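ALKF (Bacillus cereus, PDB 3ZBO) has affinity for branched DNA, probably including Holliday junctions, and resembles the HEAT-like repeat DNA glycosylases, though its cellular role is not known. Local coordinates at residues A[27-35]-A[94-102]; A[150-160]-A[184-195]. All coordinates share one frame; numbering follows the deposited sequence.

How the contacts relate
The two contacts follow each other along the chain: contact 1 is complete before the first residue of contact 2. Their centres lie about 29 Å apart on opposite sides of the chain's centre, and their nearest atoms stay about 13 Å from each other. Contact 1 ties the end of helix 22-30 to the start of helix 98-110, across a long, largely helical excursion. Contact 2 is more local and sets helix 152-165 against the turn between helices 171-187 and 192-202. Helix 171-187 links them: it forms part of contact 2, and its Arg172 meets Tyr98 of contact 1. They join early and late parts of one mainly helical fold, consistent with the HEAT-like solenoid of the AlkD relatives.

Contact 1: residues A[27-35]-A[94-102]; sequences IYISNGAHE and GAYFYMLSD
His34 N donates to Tyr96 OH over 2.9 Å in a nearly straight bond (171°), and beside that bond the rings stack. The imidazole lies on one face of the Tyr96 ring with the planes only 11° apart, an offset stack whose centroids are 3.8 Å from each other. Bond and stack together fix the tyrosine at both its hydroxyl and its face; a water bridges Tyr96 OH and His34 O. Further along, Asn31 ND2 points at Met99 SD in a weak, straight hydrogen bond of 3.5 Å, while a second water joins Asn31 OD1 to Tyr98 OH.

Phe97 fills the middle. With CG tucked between its own N and carbonyl carbon (chi1 78°), Gly32 C and Ala33 N lie over one face of its ring, and CZ reaches Ala33 CB at 3.6 Å. The bent Met99 chain brings CE into apolar contact with Tyr28 CE1 at 3.9 Å; its SD, 5.0 Å from the centroid of the Tyr28 ring, makes an oblique Met-aromatic contact.

Thus the Schellman-closed C-terminus of helix 22-30, ending at Gly32, meets the N-cap residue Phe97 of helix 98-110, joining helices distant in sequence, consistent with a HEAT-like fold. Tyr68 of helix 68-77 meets Tyr28 and Phe97 edge-to-face, Tyr28 OH bonds to Val40 O, and Arg172 of helix 171-187 makes a cation-pi contact with Tyr98.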
loop_
_atom_site.group_PDB
_atom_site.type_symbol
_atom_site.label_atom_id
_atom_site.label_comp_id
_atom_site.label_asym_id
_atom_site.label_seq_id
_atom_site.Cartn_x
_atom_site.Cartn_y
_atom_site.Cartn_z
ATOM N N ILE A 27 -1.596 16.083 -9.309
ATOM C CA ILE A 27 -2.331 15.268 -8.394
ATOM C C ILE A 27 -1.338 14.593 -7.428
ATOM O O ILE A 27 -1.577 14.527 -6.200
ATOM C CB ILE A 27 -3.152 14.268 -9.133
ATOM C CG1 ILE A 27 -4.356 14.987 -9.809
ATOM C CG2 ILE A 27 -3.637 13.226 -8.229
ATOM C CD1 ILE A 27 -5.089 14.083 -10.748
ATOM N N TYR A 28 -0.231 14.087 -8.007
ATOM C CA TYR A 28 0.748 13.430 -7.111
ATOM C C TYR A 28 1.323 14.392 -6.128
ATOM O O TYR A 28 1.472 14.060 -4.912
ATOM C CB TYR A 28 1.862 12.799 -7.956
ATOM C CG TYR A 28 1.493 11.552 -8.716
ATOM C CD1 TYR A 28 0.248 10.845 -8.521
ATOM C CD2 TYR A 28 2.433 11.058 -9.615
ATOM C CE1 TYR A 28 0.003 9.738 -9.224
ATOM C CE2 TYR A 28 2.172 9.957 -10.365
ATOM C CZ TYR A 28 0.984 9.290 -10.145
ATOM O OH TYR A 28 0.765 8.123 -10.884
ATOM N N ILE A 29 1.626 15.605 -6.581
ATOM C CA ILE A 29 2.134 16.626 -5.660
ATOM C C ILE A 29 1.057 17.028 -4.603
ATOM O O ILE A 29 1.402 17.204 -3.384
ATOM C CB ILE A 29 2.657 17.829 -6.496
ATOM C CG1 ILE A 29 3.948 17.362 -7.196
ATOM C CG2 ILE A 29 3.009 18.978 -5.568
ATOM C CD1 ILE A 29 4.508 18.458 -8.190
ATOM N N SER A 30 -0.206 17.084 -5.016
ATOM C CA SER A 30 -1.297 17.345 -4.085
ATOM C C SER A 30 -1.357 16.284 -2.990
ATOM O O SER A 30 -1.652 16.541 -1.829
ATOM C CB SER A 30 -2.611 17.440 -4.897
ATOM O OG SER A 30 -3.323 16.247 -4.848
ATOM N N ASN A 31 -0.960 15.058 -3.342
ATOM C CA ASN A 31 -1.023 13.980 -2.391
ATOM C C ASN A 31 0.233 13.907 -1.481
ATOM O O ASN A 31 0.317 13.052 -0.601
ATOM C CB ASN A 31 -1.084 12.622 -3.101
ATOM C CG ASN A 31 -2.380 12.432 -3.920
ATOM O OD1 ASN A 31 -3.332 13.188 -3.768
ATOM N ND2 ASN A 31 -2.436 11.387 -4.747
ATOM N N GLY A 32 1.256 14.696 -1.790
ATOM C CA GLY A 32 2.457 14.772 -0.940
ATOM C C GLY A 32 3.748 14.447 -1.664
ATOM O O GLY A 32 4.794 14.489 -1.023
ATOM N N ALA A 33 3.667 14.140 -2.967
ATOM C CA ALA A 33 4.933 13.889 -3.758
ATOM C C ALA A 33 5.658 15.235 -3.847
ATOM O O ALA A 33 5.026 16.319 -3.816
ATOM C CB ALA A 33 4.651 13.346 -5.188
ATOM N N HIS A 34 6.959 15.153 -3.982
ATOM C CA HIS A 34 7.764 16.349 -4.280
ATOM C C HIS A 34 8.661 16.123 -5.420
ATOM O O HIS A 34 8.896 14.975 -5.826
ATOM C CB HIS A 34 8.515 16.824 -3.037
ATOM C CG HIS A 34 9.365 15.829 -2.317
ATOM N ND1 HIS A 34 10.454 15.204 -2.887
ATOM C CD2 HIS A 34 9.347 15.457 -1.021
ATOM C CE1 HIS A 34 11.025 14.422 -1.977
ATOM N NE2 HIS A 34 10.410 14.609 -0.828
ATOM N N GLU A 35 9.148 17.248 -6.001
ATOM C CA GLU A 35 10.121 17.109 -7.043
ATOM C C GLU A 35 11.378 16.339 -6.517
ATOM O O GLU A 35 11.832 16.443 -5.318
ATOM C CB GLU A 35 10.501 18.507 -7.583
ATOM C CG GLU A 35 9.388 19.171 -8.236
ATOM C CD GLU A 35 9.173 18.784 -9.691
ATOM O OE1 GLU A 35 9.728 17.742 -10.135
ATOM O OE2 GLU A 35 8.449 19.527 -10.438
ATOM N N GLY A 94 13.074 5.213 2.680
ATOM C CA GLY A 94 12.947 6.192 1.632
ATOM C C GLY A 94 11.534 6.527 1.168
ATOM O O GLY A 94 11.366 7.404 0.332
ATOM N N ALA A 95 10.558 5.912 1.842
ATOM C CA ALA A 95 9.185 6.113 1.417
ATOM C C ALA A 95 8.622 7.331 2.153
ATOM O O ALA A 95 7.992 7.233 3.216
ATOM C CB ALA A 95 8.400 4.844 1.808
ATOM N N TYR A 96 8.793 8.481 1.497
ATOM C CA TYR A 96 8.592 9.719 2.280
ATOM C C TYR A 96 7.171 10.222 2.420
ATOM O O TYR A 96 6.892 11.186 3.117
ATOM C CB TYR A 96 9.461 10.862 1.690
ATOM C CG TYR A 96 9.106 11.290 0.322
ATOM C CD1 TYR A 96 8.083 12.213 0.083
ATOM C CD2 TYR A 96 9.767 10.764 -0.777
ATOM C CE1 TYR A 96 7.722 12.615 -1.174
ATOM C CE2 TYR A 96 9.425 11.176 -2.125
ATOM C CZ TYR A 96 8.401 12.146 -2.328
ATOM O OH TYR A 96 8.004 12.503 -3.577
ATOM N N PHE A 97 6.275 9.595 1.674
ATOM C CA PHE A 97 4.850 9.844 1.858
ATOM C C PHE A 97 4.024 8.634 1.557
ATOM O O PHE A 97 4.575 7.633 1.066
ATOM C CB PHE A 97 4.389 11.103 1.008
ATOM C CG PHE A 97 4.193 10.830 -0.497
ATOM C CD1 PHE A 97 5.260 10.344 -1.317
ATOM C CD2 PHE A 97 2.933 11.046 -1.084
ATOM C CE1 PHE A 97 5.088 10.159 -2.741
ATOM C CE2 PHE A 97 2.759 10.872 -2.440
ATOM C CZ PHE A 97 3.816 10.415 -3.296
ATOM N N TYR A 98 2.703 8.698 1.831
ATOM C CA TYR A 98 1.930 7.451 1.840
ATOM C C TYR A 98 1.834 6.719 0.506
ATOM O O TYR A 98 1.662 5.500 0.526
ATOM C CB TYR A 98 0.509 7.712 2.399
ATOM C CG TYR A 98 -0.412 8.370 1.372
ATOM C CD1 TYR A 98 -0.416 9.789 1.279
ATOM C CD2 TYR A 98 -1.210 7.616 0.535
ATOM C CE1 TYR A 98 -1.246 10.450 0.323
ATOM C CE2 TYR A 98 -2.036 8.214 -0.447
ATOM C CZ TYR A 98 -2.022 9.647 -0.554
ATOM O OH TYR A 98 -2.859 10.238 -1.527
ATOM N N MET A 99 1.961 7.403 -0.630
ATOM C CA MET A 99 1.781 6.591 -1.847
ATOM C C MET A 99 2.959 5.674 -1.929
ATOM O O MET A 99 2.826 4.555 -2.485
ATOM C CB MET A 99 1.787 7.484 -3.070
ATOM C CG MET A 99 0.496 8.338 -3.119
ATOM S SD MET A 99 0.365 9.326 -4.665
ATOM C CE MET A 99 -0.373 8.087 -5.676
ATOM N N LEU A 100 4.142 6.090 -1.485
ATOM C CA LEU A 100 5.311 5.202 -1.458
ATOM C C LEU A 100 5.168 4.104 -0.386
ATOM O O LEU A 100 5.440 2.912 -0.676
ATOM C CB LEU A 100 6.628 6.011 -1.247
ATOM C CG LEU A 100 6.977 6.795 -2.495
ATOM C CD1 LEU A 100 8.035 7.796 -2.079
ATOM C CD2 LEU A 100 7.591 5.851 -3.618
ATOM N N SER A 101 4.795 4.476 0.868
ATOM C CA SER A 101 4.705 3.450 1.860
ATOM C C SER A 101 3.641 2.419 1.502
ATOM O O SER A 101 3.836 1.210 1.712
ATOM C CB SER A 101 4.453 4.043 3.254
ATOM O OG SER A 101 3.247 4.808 3.231
ATOM N N ASP A 102 2.490 2.884 0.982
ATOM C CA ASP A 102 1.267 2.013 0.948
ATOM C C ASP A 102 1.167 1.338 -0.437
ATOM O O ASP A 102 0.731 0.174 -0.470
ATOM C CB ASP A 102 0.015 2.827 1.151
ATOM C CG ASP A 102 -0.048 3.546 2.514
ATOM O OD1 ASP A 102 0.859 3.386 3.353
ATOM O OD2 ASP A 102 -1.051 4.289 2.599
HETATM O O HOH W 1 -3.994 12.727 -0.584
HETATM O O HOH W 2 9.523 12.205 -5.663
#

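Contact 2: residues A[150-160]-A[184-195]; sequences FSESKISDMLE and VAISYVPLHEKA
Leu159 and Lys194 slide past each other in opposite directions, Leu159 CD1 coming to 4.0 Å from Lys194 CD; with Tyr188 they have the most surface buried here. Leu159 sends CD1 into the angle between helices 171-187 and 192-202, where it touches Val184 CG1 at 4.0 Å and also packs on Leu191 CB. Its other methyl, CD2, reaches the Ala195 side chain. One leucine therefore wedges against both helices of the pair.

Lys194 runs extended, its methylenes also passing Ser156 OG, and then turns at chi4 (87°) to deliver NZ to Glu160. This salt bridge, 2.6 Å from NZ to OE2, uses the anti lone pair of the carboxylate oxygen.

Tyr188, the first residue to leave helix 171-187, stretches its ring toward the start of helix 152-165, with CG anti to the backbone N (chi1 -170°). Its hydroxyl comes up to Glu152, 3.2 Å from CA, which lies near the ring plane. A water links Tyr188 OH to Phe150 O. Pro190 CD sits over the centre of one ring face, and Ile155 CG1 lies toward the rim of the other, so the tyrosine is sandwiched. Beside it, Ile155 CG2 gathers Val184 CG2 and Leu191 CD1, the latter at 3.7 Å. A second water spans Glu152 OE2 and Pro190 O.

Helix 152-165, N-capped by Ser151 (OG accepts from Lys154 N), thus packs against a helix pair at the turn where Leu191 is the N-cap, helix-helix packing consistent with the HEAT-like family. Helix 128-144 flanks the contact through Leu141 and Leu142, which meet Phe150. Phe180 of helix 171-187 packs on Ile155 and Leu159, continuing the apolar seam, while helix 219-228 lies against Ala185 and Ile186.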
loop_
_atom_site.group_PDB
_atom_site.type_symbol
_atom_site.label_atom_id
_atom_site.label_comp_id
_atom_site.label_asym_id
_atom_site.label_seq_id
_atom_site.Cartn_x
_atom_site.Cartn_y
_atom_site.Cartn_z
ATOM N N PHE A 150 -3.376 -17.051 7.203
ATOM C CA PHE A 150 -3.475 -16.185 8.394
ATOM C C PHE A 150 -4.001 -16.892 9.581
ATOM O O PHE A 150 -4.862 -17.790 9.454
ATOM C CB PHE A 150 -4.451 -15.012 8.082
ATOM C CG PHE A 150 -4.128 -14.332 6.796
ATOM C CD1 PHE A 150 -3.173 -13.321 6.758
ATOM C CD2 PHE A 150 -4.698 -14.736 5.615
ATOM C CE1 PHE A 150 -2.808 -12.673 5.536
ATOM C CE2 PHE A 150 -4.402 -14.125 4.442
ATOM C CZ PHE A 150 -3.440 -13.080 4.347
ATOM N N SER A 151 -3.455 -16.540 10.730
ATOM C CA SER A 151 -3.984 -16.976 12.004
ATOM C C SER A 151 -5.268 -16.162 12.302
ATOM O O SER A 151 -5.206 -14.896 12.345
ATOM C CB SER A 151 -2.957 -16.697 13.122
ATOM O OG SER A 151 -3.616 -16.680 14.343
ATOM N N GLU A 152 -6.428 -16.810 12.498
ATOM C CA GLU A 152 -7.685 -16.096 12.755
ATOM C C GLU A 152 -7.585 -15.319 14.067
ATOM O O GLU A 152 -8.006 -14.173 14.185
ATOM C CB GLU A 152 -8.906 -17.056 12.757
ATOM C CG GLU A 152 -10.164 -16.400 13.084
ATOM C CD GLU A 152 -11.390 -17.329 13.058
ATOM O OE1 GLU A 152 -11.353 -18.333 12.282
ATOM O OE2 GLU A 152 -12.331 -17.063 13.822
ATOM N N SER A 153 -6.935 -15.891 15.102
ATOM C CA SER A 153 -6.797 -15.113 16.300
ATOM C C SER A 153 -5.866 -13.879 16.120
ATOM O O SER A 153 -6.154 -12.869 16.738
ATOM C CB SER A 153 -6.262 -16.046 17.495
ATOM O OG SER A 153 -5.020 -16.517 17.154
ATOM N N LYS A 154 -4.826 -13.942 15.284
ATOM C CA LYS A 154 -3.972 -12.795 15.055
ATOM C C LYS A 154 -4.826 -11.705 14.351
ATOM O O LYS A 154 -4.743 -10.542 14.777
ATOM C CB LYS A 154 -2.822 -13.160 14.141
ATOM C CG LYS A 154 -1.799 -12.041 14.022
ATOM C CD LYS A 154 -0.745 -12.496 12.927
ATOM C CE LYS A 154 0.436 -11.680 12.899
ATOM N NZ LYS A 154 1.268 -12.309 11.794
ATOM N N ILE A 155 -5.562 -12.112 13.296
ATOM C CA ILE A 155 -6.391 -11.056 12.621
ATOM C C ILE A 155 -7.426 -10.480 13.558
ATOM O O ILE A 155 -7.689 -9.287 13.582
ATOM C CB ILE A 155 -7.049 -11.662 11.346
ATOM C CG1 ILE A 155 -6.027 -12.175 10.357
ATOM C CG2 ILE A 155 -8.006 -10.597 10.673
ATOM C CD1 ILE A 155 -4.960 -11.172 9.859
ATOM N N SER A 156 -8.059 -11.323 14.424
ATOM C CA SER A 156 -9.000 -10.792 15.357
ATOM C C SER A 156 -8.376 -9.785 16.326
ATOM O O SER A 156 -8.975 -8.729 16.618
ATOM C CB SER A 156 -9.609 -12.026 16.086
ATOM O OG SER A 156 -10.570 -11.602 17.021
ATOM N N ASP A 157 -7.172 -10.116 16.810
ATOM C CA ASP A 157 -6.491 -9.224 17.747
ATOM C C ASP A 157 -6.119 -7.897 17.021
ATOM O O ASP A 157 -6.199 -6.804 17.631
ATOM C CB ASP A 157 -5.226 -9.902 18.277
ATOM C CG ASP A 157 -5.492 -10.993 19.283
ATOM O OD1 ASP A 157 -6.595 -11.087 19.785
ATOM O OD2 ASP A 157 -4.478 -11.689 19.573
ATOM N N MET A 158 -5.749 -8.001 15.745
ATOM C CA MET A 158 -5.513 -6.815 14.936
ATOM C C MET A 158 -6.772 -5.973 14.770
ATOM O O MET A 158 -6.686 -4.704 14.854
ATOM C CB MET A 158 -4.940 -7.217 13.570
ATOM C CG MET A 158 -3.505 -7.748 13.701
ATOM S SD MET A 158 -2.925 -8.462 12.208
ATOM C CE MET A 158 -2.583 -6.986 11.232
ATOM N N LEU A 159 -7.937 -6.593 14.583
ATOM C CA LEU A 159 -9.165 -5.783 14.493
ATOM C C LEU A 159 -9.408 -5.014 15.799
ATOM O O LEU A 159 -9.869 -3.867 15.798
ATOM C CB LEU A 159 -10.397 -6.681 14.255
ATOM C CG LEU A 159 -10.472 -7.264 12.855
ATOM C CD1 LEU A 159 -11.601 -8.340 12.771
ATOM C CD2 LEU A 159 -10.766 -6.172 11.842
ATOM N N GLU A 160 -9.159 -5.736 16.949
ATOM C CA GLU A 160 -9.338 -5.060 18.237
ATOM C C GLU A 160 -8.368 -3.905 18.447
ATOM O O GLU A 160 -8.779 -2.859 18.958
ATOM C CB GLU A 160 -9.152 -6.067 19.366
ATOM C CG GLU A 160 -10.275 -7.041 19.517
ATOM C CD GLU A 160 -11.597 -6.413 19.859
ATOM O OE1 GLU A 160 -11.644 -5.442 20.652
ATOM O OE2 GLU A 160 -12.652 -6.864 19.372
ATOM N N VAL A 184 -10.605 -6.854 5.729
ATOM C CA VAL A 184 -10.964 -8.077 6.543
ATOM C C VAL A 184 -12.460 -8.346 6.303
ATOM O O VAL A 184 -12.855 -9.492 6.066
ATOM C CB VAL A 184 -10.672 -7.885 8.048
ATOM C CG1 VAL A 184 -11.272 -9.114 8.823
ATOM C CG2 VAL A 184 -9.117 -7.815 8.268
ATOM N N ALA A 185 -13.300 -7.304 6.361
ATOM C CA ALA A 185 -14.772 -7.591 6.243
ATOM C C ALA A 185 -15.133 -8.229 4.941
ATOM O O ALA A 185 -16.136 -9.001 4.912
ATOM C CB ALA A 185 -15.495 -6.299 6.466
ATOM N N ILE A 186 -14.480 -7.865 3.857
ATOM C CA ILE A 186 -14.807 -8.408 2.555
ATOM C C ILE A 186 -13.969 -9.589 2.164
ATOM O O ILE A 186 -14.492 -10.560 1.566
ATOM C CB ILE A 186 -14.701 -7.244 1.519
ATOM C CG1 ILE A 186 -15.727 -6.169 1.808
ATOM C CG2 ILE A 186 -14.883 -7.832 0.088
ATOM C CD1 ILE A 186 -17.202 -6.656 1.988
ATOM N N SER A 187 -12.660 -9.582 2.422
ATOM C CA SER A 187 -11.783 -10.609 1.886
ATOM C C SER A 187 -11.344 -11.695 2.881
ATOM O O SER A 187 -10.663 -12.603 2.441
ATOM C CB SER A 187 -10.532 -9.984 1.259
ATOM O OG SER A 187 -10.904 -9.107 0.171
ATOM N N TYR A 188 -11.723 -11.585 4.134
ATOM C CA TYR A 188 -11.389 -12.603 5.149
ATOM C C TYR A 188 -12.628 -13.040 5.880
ATOM O O TYR A 188 -12.934 -12.637 6.981
ATOM C CB TYR A 188 -10.346 -11.977 6.119
ATOM C CG TYR A 188 -9.798 -13.136 7.045
ATOM C CD1 TYR A 188 -9.009 -14.112 6.527
ATOM C CD2 TYR A 188 -10.138 -13.091 8.397
ATOM C CE1 TYR A 188 -8.516 -15.154 7.439
ATOM C CE2 TYR A 188 -9.667 -14.036 9.327
ATOM C CZ TYR A 188 -8.900 -15.087 8.780
ATOM O OH TYR A 188 -8.472 -16.042 9.672
ATOM N N VAL A 189 -13.373 -13.921 5.189
ATOM C CA VAL A 189 -14.700 -14.290 5.703
ATOM C C VAL A 189 -14.746 -14.896 7.087
ATOM O O VAL A 189 -15.781 -14.749 7.771
ATOM C CB VAL A 189 -15.523 -15.167 4.735
ATOM C CG1 VAL A 189 -15.752 -14.452 3.442
ATOM C CG2 VAL A 189 -14.902 -16.524 4.487
ATOM N N PRO A 190 -13.649 -15.529 7.559
ATOM C CA PRO A 190 -13.801 -15.973 8.991
ATOM C C PRO A 190 -14.152 -14.937 10.008
ATOM O O PRO A 190 -14.783 -15.221 11.036
ATOM C CB PRO A 190 -12.476 -16.659 9.255
ATOM C CG PRO A 190 -12.005 -17.130 7.917
ATOM C CD PRO A 190 -12.395 -15.949 6.945
ATOM N N LEU A 191 -13.802 -13.672 9.763
ATOM C CA LEU A 191 -14.107 -12.608 10.667
ATOM C C LEU A 191 -14.927 -11.507 9.973
ATOM O O LEU A 191 -14.931 -10.349 10.427
ATOM C CB LEU A 191 -12.776 -11.974 11.186
ATOM C CG LEU A 191 -12.038 -12.951 12.104
ATOM C CD1 LEU A 191 -10.687 -12.409 12.447
ATOM C CD2 LEU A 191 -12.814 -13.258 13.338
ATOM N N HIS A 192 -15.744 -11.950 8.984
ATOM C CA HIS A 192 -16.669 -10.953 8.360
ATOM C C HIS A 192 -17.544 -10.242 9.378
ATOM O O HIS A 192 -17.607 -8.976 9.404
ATOM C CB HIS A 192 -17.573 -11.654 7.322
ATOM C CG HIS A 192 -18.605 -10.719 6.828
ATOM N ND1 HIS A 192 -19.975 -10.803 7.032
ATOM C CD2 HIS A 192 -18.388 -9.566 6.181
ATOM C CE1 HIS A 192 -20.573 -9.752 6.445
ATOM N NE2 HIS A 192 -19.613 -9.009 5.912
ATOM N N GLU A 193 -18.216 -10.998 10.263
ATOM C CA GLU A 193 -19.161 -10.342 11.165
ATOM C C GLU A 193 -18.467 -9.451 12.165
ATOM O O GLU A 193 -18.962 -8.358 12.423
ATOM C CB GLU A 193 -20.032 -11.403 11.869
ATOM C CG GLU A 193 -20.767 -12.287 10.828
ATOM C CD GLU A 193 -19.815 -13.384 10.087
ATOM O OE1 GLU A 193 -18.595 -13.786 10.531
ATOM O OE2 GLU A 193 -20.330 -13.830 8.977
ATOM N N LYS A 194 -17.297 -9.870 12.692
ATOM C CA LYS A 194 -16.614 -9.032 13.696
ATOM C C LYS A 194 -16.133 -7.735 13.042
ATOM O O LYS A 194 -16.152 -6.713 13.685
ATOM C CB LYS A 194 -15.416 -9.786 14.271
ATOM C CG LYS A 194 -14.641 -9.016 15.294
ATOM C CD LYS A 194 -13.464 -9.840 15.920
ATOM C CE LYS A 194 -12.841 -8.973 16.983
ATOM N NZ LYS A 194 -13.528 -9.118 18.305
ATOM N N ALA A 195 -15.643 -7.843 11.789
ATOM C CA ALA A 195 -15.124 -6.623 11.123
ATOM C C ALA A 195 -16.246 -5.601 10.891
ATOM O O ALA A 195 -16.061 -4.384 11.007
ATOM C CB ALA A 195 -14.388 -6.978 9.792
HETATM O O HOH W 3 -7.541 -18.403 8.723
HETATM O O HOH W 4 -14.726 -16.285 13.440
#